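Long-range contacts in adhesion and penetration protein autotransporter (Haemophilus influenzae, PDB 3SYJ), which promotes adherence to and invasion of host cells from the bacterial surface, self-associates to aggregate bacteria, and is probably also a serine protease: residues A[748-753]-A[768-773]; A[790-795]-A[808-813]. One frame throughout, in Å; residues are numbered along the deposited sequence.

Contact 1 (A[748-753]-A[768-773]); sequences RLSDNS and LTDSAQ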
ATOM      1  N   ARG A 748     -14.259  -1.384  -0.479  1.00 31.87           N
ATOM      2  CA  ARG A 748     -14.267   0.070  -0.559  1.00 28.77           C
ATOM      3  C   ARG A 748     -15.652   0.553  -0.976  1.00 32.61           C
ATOM      4  O   ARG A 748     -16.066   0.339  -2.110  1.00 33.49           O
ATOM      5  CB  ARG A 748     -13.216   0.530  -1.571  1.00 32.57           C
ATOM      6  CG  ARG A 748     -13.272   2.005  -1.945  1.00 41.34           C
ATOM      7  CD  ARG A 748     -12.399   2.860  -1.038  1.00 51.59           C
ATOM      8  NE  ARG A 748     -12.368   4.247  -1.492  1.00 59.78           N
ATOM      9  CZ  ARG A 748     -13.318   5.144  -1.232  1.00 62.41           C
ATOM     10  NH1 ARG A 748     -14.383   4.799  -0.508  1.00 50.78           N
ATOM     11  NH2 ARG A 748     -13.205   6.386  -1.695  1.00 57.90           N
ATOM     12  N   LEU A 749     -16.370   1.198  -0.061  1.00 32.62           N
ATOM     13  CA  LEU A 749     -17.736   1.627  -0.343  1.00 36.03           C
ATOM     14  C   LEU A 749     -17.883   3.137  -0.449  1.00 35.93           C
ATOM     15  O   LEU A 749     -17.407   3.873   0.412  1.00 39.69           O
ATOM     16  CB  LEU A 749     -18.696   1.104   0.723  1.00 33.57           C
ATOM     17  CG  LEU A 749     -18.711  -0.399   0.974  1.00 36.71           C
ATOM     18  CD1 LEU A 749     -17.716  -0.758   2.071  1.00 32.32           C
ATOM     19  CD2 LEU A 749     -20.113  -0.829   1.360  1.00 37.73           C
ATOM     20  N   SER A 750     -18.558   3.585  -1.505  1.00 38.74           N
ATOM     21  CA  SER A 750     -18.858   5.000  -1.712  1.00 38.57           C
ATOM     22  C   SER A 750     -20.354   5.217  -1.901  1.00 41.33           C
ATOM     23  O   SER A 750     -21.121   4.260  -1.974  1.00 40.75           O
ATOM     24  CB  SER A 750     -18.117   5.523  -2.940  1.00 36.33           C
ATOM     25  OG  SER A 750     -16.720   5.344  -2.796  1.00 46.91           O
ATOM     26  N   ASP A 751     -20.763   6.480  -1.986  1.00 40.56           N
ATOM     27  CA  ASP A 751     -22.152   6.831  -2.269  1.00 38.46           C
ATOM     28  C   ASP A 751     -23.144   6.195  -1.297  1.00 42.47           C
ATOM     29  O   ASP A 751     -23.077   6.420  -0.092  1.00 42.56           O
ATOM     30  CB  ASP A 751     -22.516   6.459  -3.711  1.00 42.13           C
ATOM     31  CG  ASP A 751     -21.608   7.127  -4.740  1.00 48.71           C
ATOM     32  OD1 ASP A 751     -21.260   8.318  -4.557  1.00 49.47           O
ATOM     33  OD2 ASP A 751     -21.242   6.459  -5.734  1.00 46.55           O
ATOM     34  N   ASN A 752     -24.069   5.407  -1.834  1.00 42.76           N
ATOM     35  CA  ASN A 752     -25.095   4.758  -1.027  1.00 38.84           C
ATOM     36  C   ASN A 752     -24.967   3.247  -1.040  1.00 37.99           C
ATOM     37  O   ASN A 752     -25.936   2.532  -0.791  1.00 35.79           O
ATOM     38  CB  ASN A 752     -26.482   5.142  -1.534  1.00 44.85           C
ATOM     39  CG  ASN A 752     -26.669   6.635  -1.618  1.00 53.85           C
ATOM     40  OD1 ASN A 752     -26.807   7.310  -0.596  1.00 53.97           O
ATOM     41  ND2 ASN A 752     -26.670   7.166  -2.839  1.00 55.74           N
ATOM     42  N   SER A 753     -23.773   2.755  -1.337  1.00 39.53           N
ATOM     43  CA  SER A 753     -23.560   1.317  -1.403  1.00 38.63           C
ATOM     44  C   SER A 753     -23.614   0.671  -0.019  1.00 36.92           C
ATOM     45  O   SER A 753     -23.564   1.355   1.003  1.00 35.41           O
ATOM     46  CB  SER A 753     -22.233   1.001  -2.089  1.00 34.96           C
ATOM     47  OG  SER A 753     -21.150   1.561  -1.371  1.00 37.93           O
ATOM     48  N   LEU A 768     -15.279   3.303   4.106  1.00 37.11           N
ATOM     49  CA  LEU A 768     -16.538   3.898   3.663  1.00 37.13           C
ATOM     50  C   LEU A 768     -16.428   5.409   3.573  1.00 43.68           C
ATOM     51  O   LEU A 768     -15.671   6.026   4.319  1.00 46.95           O
ATOM     52  CB  LEU A 768     -17.678   3.579   4.630  1.00 37.76           C
ATOM     53  CG  LEU A 768     -17.846   2.200   5.248  1.00 34.20           C
ATOM     54  CD1 LEU A 768     -16.871   2.011   6.398  1.00 30.22           C
ATOM     55  CD2 LEU A 768     -19.283   2.044   5.717  1.00 31.82           C
ATOM     56  N   THR A 769     -17.201   5.997   2.663  1.00 41.82           N
ATOM     57  CA  THR A 769     -17.356   7.443   2.587  1.00 42.34           C
ATOM     58  C   THR A 769     -18.799   7.739   2.220  1.00 41.79           C
ATOM     59  O   THR A 769     -19.586   6.818   2.004  1.00 42.57           O
ATOM     60  CB  THR A 769     -16.446   8.071   1.526  1.00 39.39           C
ATOM     61  OG1 THR A 769     -16.889   7.670   0.225  1.00 46.41           O
ATOM     62  CG2 THR A 769     -15.001   7.636   1.724  1.00 48.65           C
ATOM     63  N   ASP A 770     -19.146   9.020   2.161  1.00 40.47           N
ATOM     64  CA  ASP A 770     -20.486   9.429   1.759  1.00 37.42           C
ATOM     65  C   ASP A 770     -21.553   8.815   2.665  1.00 40.84           C
ATOM     66  O   ASP A 770     -21.518   9.004   3.878  1.00 46.39           O
ATOM     67  CB  ASP A 770     -20.728   9.076   0.288  1.00 42.21           C
ATOM     68  CG  ASP A 770     -19.543   9.439  -0.599  1.00 45.70           C
ATOM     69  OD1 ASP A 770     -18.858  10.440  -0.297  1.00 48.06           O
ATOM     70  OD2 ASP A 770     -19.286   8.728  -1.593  1.00 46.38           O
ATOM     71  N   SER A 771     -22.499   8.080   2.088  1.00 40.41           N
ATOM     72  CA  SER A 771     -23.586   7.501   2.877  1.00 42.29           C
ATOM     73  C   SER A 771     -23.513   5.978   2.938  1.00 43.22           C
ATOM     74  O   SER A 771     -24.498   5.315   3.274  1.00 37.08           O
ATOM     75  CB  SER A 771     -24.941   7.929   2.311  1.00 42.25           C
ATOM     76  OG  SER A 771     -24.964   9.328   2.088  1.00 53.14           O
ATOM     77  N   ALA A 772     -22.344   5.432   2.612  1.00 40.76           N
ATOM     78  CA  ALA A 772     -22.157   3.985   2.549  1.00 38.72           C
ATOM     79  C   ALA A 772     -22.384   3.319   3.903  1.00 40.80           C
ATOM     80  O   ALA A 772     -22.246   3.951   4.949  1.00 44.43           O
ATOM     81  CB  ALA A 772     -20.770   3.657   2.017  1.00 37.96           C
ATOM     82  N   GLN A 773     -22.739   2.038   3.880  1.00 43.73           N
ATOM     83  CA  GLN A 773     -22.940   1.283   5.111  1.00 41.89           C
ATOM     84  C   GLN A 773     -22.224  -0.062   5.079  1.00 42.42           C
ATOM     85  O   GLN A 773     -22.236  -0.763   4.065  1.00 40.89           O
ATOM     86  CB  GLN A 773     -24.429   1.066   5.381  1.00 38.82           C
ATOM     87  CG  GLN A 773     -25.179   2.338   5.720  1.00 50.69           C
ATOM     88  CD  GLN A 773     -26.475   2.074   6.472  1.00 54.86           C
ATOM     89  OE1 GLN A 773     -27.395   2.895   6.453  1.00 58.79           O
ATOM     90  NE2 GLN A 773     -26.554   0.925   7.139  1.00 41.44           N
TER
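Two type II' beta turns, Ser750 to Ser753 and Thr769 to Ala772, stack at the corners of successive rungs of the passenger's beta-helix, with Asp751 next to Asp770. Just before the turns, Leu749 pairs in parallel with Leu768, and Thr769 N binds Leu749 O at 3.1 Å. The side-chain bond across the turns comes from the Asp770 carboxylate: its OD2 takes the Asp751 N-H at 2.7 Å, nearly straight at 166°, on the anti lone pair facing away from OD1. Asp770 CG stands beside its own backbone N (chi1 -45°), which brings OD2 back against the turn of the preceding rung. Asp751 repeats the gesture one rung earlier, its OD2 accepting from Asn731 N. The two carboxylates therefore lie side by side, planes 20° apart, with Asp751 OD1 3.6 Å from Asp770 OD2; the repulsion is probably eased by the N-H that each carboxylate holds. Further round, Ser771 N reaches Asp751 O at 2.8 Å and Gln773 N reaches Ser753 O. Within the turn Ser750 to Ser753, Ser750 O accepts from both Ser753 N and Ser753 OG. On the inner side, Ala772 CB packs on Leu749 CB at 3.5 Å. On the opposite face from Leu749, the Arg748 guanidinium comes obliquely to Thr769 CG2. Such stacked turns, bonded rung to rung, are typical of the right-handed beta-helix of autotransporter passengers.

Contact 2 (A[790-795]-A[808-813]); sequences GTTVTL and LQNLTL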
ATOM      1  N   GLY A 790     -21.076  10.767   7.237  1.00 41.13           N
ATOM      2  CA  GLY A 790     -22.258  10.200   6.608  1.00 38.71           C
ATOM      3  C   GLY A 790     -22.385   8.694   6.775  1.00 45.46           C
ATOM      4  O   GLY A 790     -23.493   8.148   6.807  1.00 43.71           O
ATOM      5  N   THR A 791     -21.244   8.021   6.903  1.00 47.14           N
ATOM      6  CA  THR A 791     -21.193   6.558   6.884  1.00 44.46           C
ATOM      7  C   THR A 791     -21.608   5.886   8.191  1.00 43.52           C
ATOM      8  O   THR A 791     -21.396   6.421   9.281  1.00 42.86           O
ATOM      9  CB  THR A 791     -19.790   6.056   6.498  1.00 40.65           C
ATOM     10  OG1 THR A 791     -18.832   6.514   7.460  1.00 40.38           O
ATOM     11  CG2 THR A 791     -19.406   6.580   5.134  1.00 40.87           C
ATOM     12  N   THR A 792     -22.196   4.699   8.066  1.00 42.47           N
ATOM     13  CA  THR A 792     -22.630   3.927   9.223  1.00 39.78           C
ATOM     14  C   THR A 792     -22.041   2.522   9.228  1.00 38.06           C
ATOM     15  O   THR A 792     -22.166   1.781   8.258  1.00 39.91           O
ATOM     16  CB  THR A 792     -24.155   3.797   9.272  1.00 36.90           C
ATOM     17  OG1 THR A 792     -24.749   5.098   9.249  1.00 41.58           O
ATOM     18  CG2 THR A 792     -24.576   3.075  10.535  1.00 35.04           C
ATOM     19  N   VAL A 793     -21.394   2.165  10.331  1.00 36.70           N
ATOM     20  CA  VAL A 793     -20.916   0.808  10.531  1.00 32.42           C
ATOM     21  C   VAL A 793     -21.837   0.155  11.546  1.00 31.33           C
ATOM     22  O   VAL A 793     -22.220   0.785  12.530  1.00 36.07           O
ATOM     23  CB  VAL A 793     -19.466   0.781  11.054  1.00 27.95           C
ATOM     24  CG1 VAL A 793     -19.059  -0.635  11.414  1.00 32.36           C
ATOM     25  CG2 VAL A 793     -18.519   1.358  10.025  1.00 30.15           C
ATOM     26  N   THR A 794     -22.196  -1.101  11.305  1.00 35.37           N
ATOM     27  CA  THR A 794     -23.106  -1.820  12.187  1.00 28.35           C
ATOM     28  C   THR A 794     -22.600  -3.225  12.506  1.00 33.49           C
ATOM     29  O   THR A 794     -22.187  -3.962  11.613  1.00 38.01           O
ATOM     30  CB  THR A 794     -24.502  -1.921  11.561  1.00 30.89           C
ATOM     31  OG1 THR A 794     -24.946  -0.614  11.178  1.00 37.72           O
ATOM     32  CG2 THR A 794     -25.490  -2.527  12.544  1.00 33.20           C
ATOM     33  N   LEU A 795     -22.633  -3.590  13.784  1.00 30.34           N
ATOM     34  CA  LEU A 795     -22.275  -4.937  14.204  1.00 31.91           C
ATOM     35  C   LEU A 795     -23.468  -5.638  14.843  1.00 37.12           C
ATOM     36  O   LEU A 795     -24.188  -5.047  15.649  1.00 39.97           O
ATOM     37  CB  LEU A 795     -21.102  -4.904  15.189  1.00 36.04           C
ATOM     38  CG  LEU A 795     -19.681  -4.802  14.624  1.00 34.58           C
ATOM     39  CD1 LEU A 795     -19.453  -3.472  13.941  1.00 31.49           C
ATOM     40  CD2 LEU A 795     -18.647  -5.020  15.718  1.00 26.90           C
ATOM     41  N   LEU A 808     -14.398   6.293  12.770  1.00 37.73           N
ATOM     42  CA  LEU A 808     -15.670   5.999  12.171  1.00 39.86           C
ATOM     43  C   LEU A 808     -16.587   7.175  12.372  1.00 40.08           C
ATOM     44  O   LEU A 808     -16.331   8.043  13.152  1.00 42.59           O
ATOM     45  CB  LEU A 808     -16.293   4.760  12.802  1.00 34.75           C
ATOM     46  CG  LEU A 808     -15.508   3.479  12.873  1.00 33.16           C
ATOM     47  CD1 LEU A 808     -16.204   2.496  13.688  1.00 33.99           C
ATOM     48  CD2 LEU A 808     -15.222   2.930  11.521  1.00 37.35           C
ATOM     49  N   GLN A 809     -17.664   7.192  11.638  1.00 40.33           N
ATOM     50  CA  GLN A 809     -18.649   8.206  11.795  1.00 39.43           C
ATOM     51  C   GLN A 809     -19.779   7.839  12.722  1.00 41.44           C
ATOM     52  O   GLN A 809     -19.794   8.220  13.862  1.00 42.57           O
ATOM     53  CB  GLN A 809     -19.258   8.498  10.446  1.00 41.10           C
ATOM     54  CG  GLN A 809     -20.028   9.756  10.338  1.00 42.81           C
ATOM     55  CD  GLN A 809     -19.326  10.934  10.880  1.00 43.09           C
ATOM     56  OE1 GLN A 809     -18.133  11.083  10.762  1.00 44.23           O
ATOM     57  NE2 GLN A 809     -20.068  11.796  11.453  1.00 42.13           N
ATOM     58  N   ASN A 810     -20.718   7.072  12.226  1.00 38.87           N
ATOM     59  CA  ASN A 810     -21.711   6.421  13.036  1.00 39.11           C
ATOM     60  C   ASN A 810     -21.372   4.959  13.208  1.00 43.31           C
ATOM     61  O   ASN A 810     -20.802   4.356  12.346  1.00 41.27           O
ATOM     62  CB  ASN A 810     -23.097   6.611  12.440  1.00 38.56           C
ATOM     63  CG  ASN A 810     -23.403   8.063  12.129  1.00 45.49           C
ATOM     64  OD1 ASN A 810     -23.442   8.910  12.992  1.00 41.79           O
ATOM     65  ND2 ASN A 810     -23.631   8.333  10.885  1.00 48.07           N
ATOM     66  N   LEU A 811     -21.707   4.427  14.363  1.00 39.56           N
ATOM     67  CA  LEU A 811     -21.433   3.068  14.710  1.00 37.02           C
ATOM     68  C   LEU A 811     -22.576   2.554  15.536  1.00 36.22           C
ATOM     69  O   LEU A 811     -22.988   3.185  16.453  1.00 39.83           O
ATOM     70  CB  LEU A 811     -20.140   3.000  15.515  1.00 37.12           C
ATOM     71  CG  LEU A 811     -19.782   1.737  16.275  1.00 32.52           C
ATOM     72  CD1 LEU A 811     -19.567   0.638  15.375  1.00 32.34           C
ATOM     73  CD2 LEU A 811     -18.575   1.943  17.150  1.00 29.95           C
ATOM     74  N   THR A 812     -23.093   1.396  15.192  1.00 37.53           N
ATOM     75  CA  THR A 812     -24.237   0.826  15.886  1.00 34.28           C
ATOM     76  C   THR A 812     -23.894  -0.554  16.419  1.00 38.00           C
ATOM     77  O   THR A 812     -23.479  -1.430  15.661  1.00 41.85           O
ATOM     78  CB  THR A 812     -25.455   0.720  14.957  1.00 34.45           C
ATOM     79  OG1 THR A 812     -25.911   2.034  14.612  1.00 32.04           O
ATOM     80  CG2 THR A 812     -26.580  -0.037  15.642  1.00 43.51           C
ATOM     81  N   LEU A 813     -24.057  -0.745  17.722  1.00 32.96           N
ATOM     82  CA  LEU A 813     -23.768  -2.033  18.337  1.00 32.93           C
ATOM     83  C   LEU A 813     -25.049  -2.754  18.695  1.00 33.91           C
ATOM     84  O   LEU A 813     -26.045  -2.130  19.047  1.00 40.16           O
ATOM     85  CB  LEU A 813     -22.929  -1.861  19.598  1.00 31.49           C
ATOM     86  CG  LEU A 813     -21.511  -1.367  19.369  1.00 34.77           C
ATOM     87  CD1 LEU A 813     -20.673  -1.636  20.600  1.00 30.93           C
ATOM     88  CD2 LEU A 813     -20.928  -2.060  18.153  1.00 35.20           C
TER
HETATM   89  O   HOH W   1     -18.848   5.027   9.903  1.00 33.99           O
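Val793 and Leu808 meet at about a right angle, Val793 CG2 lying 3.9 Å from Leu808 CD2, while the other Val793 branch, CG1, approaches Leu811 CD1. The valine points CG1 opposite its own backbone N (chi1 173°), and this splits its two methyls between the two leucines. Leu811 CD1 also reaches Leu795 CD1, and Leu795 CB rests on Leu813 CD2 at 4.1 Å. Ile785 adds to the group by touching Val793 and Leu808, and Ile818 packs on Leu811 and Leu813. These aliphatic groups belong to the interior of the beta-helix, in which the strands 792-795 and 810-813 belong to neighbouring rungs: parallel, 13° apart, with Val793 directly paired to Leu811. Their backbones are joined by Val793 N to Asn810 O, Thr812 N to Val793 O at 2.9 Å, and Leu795 N to Thr812 O; Val793 O also receives a CA-H...O contact from Leu811. On the other face of the strands, Thr794 and Thr812 run side by side with their side chains pointing the same way, and Thr792 crosses Asn810 obliquely. Thr791 O forms the start of the ladder: it accepts Asn810 N at 3.1 Å and, weakly, Asn810 ND2 at 3.4 Å, while Asn810 OD1 is held by Lys858 N of the following rung. Where the strands part, a water bridges the segments, donating to Thr791 OG1 (2.9 Å) and Asn810 O and accepting from Gln809 N; Thr791 OG1 is also hydrogen-bonded to Asp788 O. Gln809 CB lies 3.2 Å from Thr791 O; its CG, opposite the backbone N, turns against Gly790 N, and the side chain crosses that of Thr791 at about a right angle.

Running from the N terminus, the chain leaves 748-753, goes once round the beta-helix, and closes contact 1 when 768-773 settles on the previous rung. It then makes a further circuit to 790-795, and contact 2 closes after another when 808-813 arrives. The two loops follow in series, neither enclosing nor crossing the other, and their centres lie about 11 Å apart. Segments 768-773 and 790-795 touch directly: Ala772 O is 3.2 Å from Thr792 N, a probable hydrogen bond, and Thr791 CG2 packs on Leu768 CB. Four consecutive rungs are thus tied together, continuing the solenoid toward its C-terminal part, away from the probable protease site at Ser218.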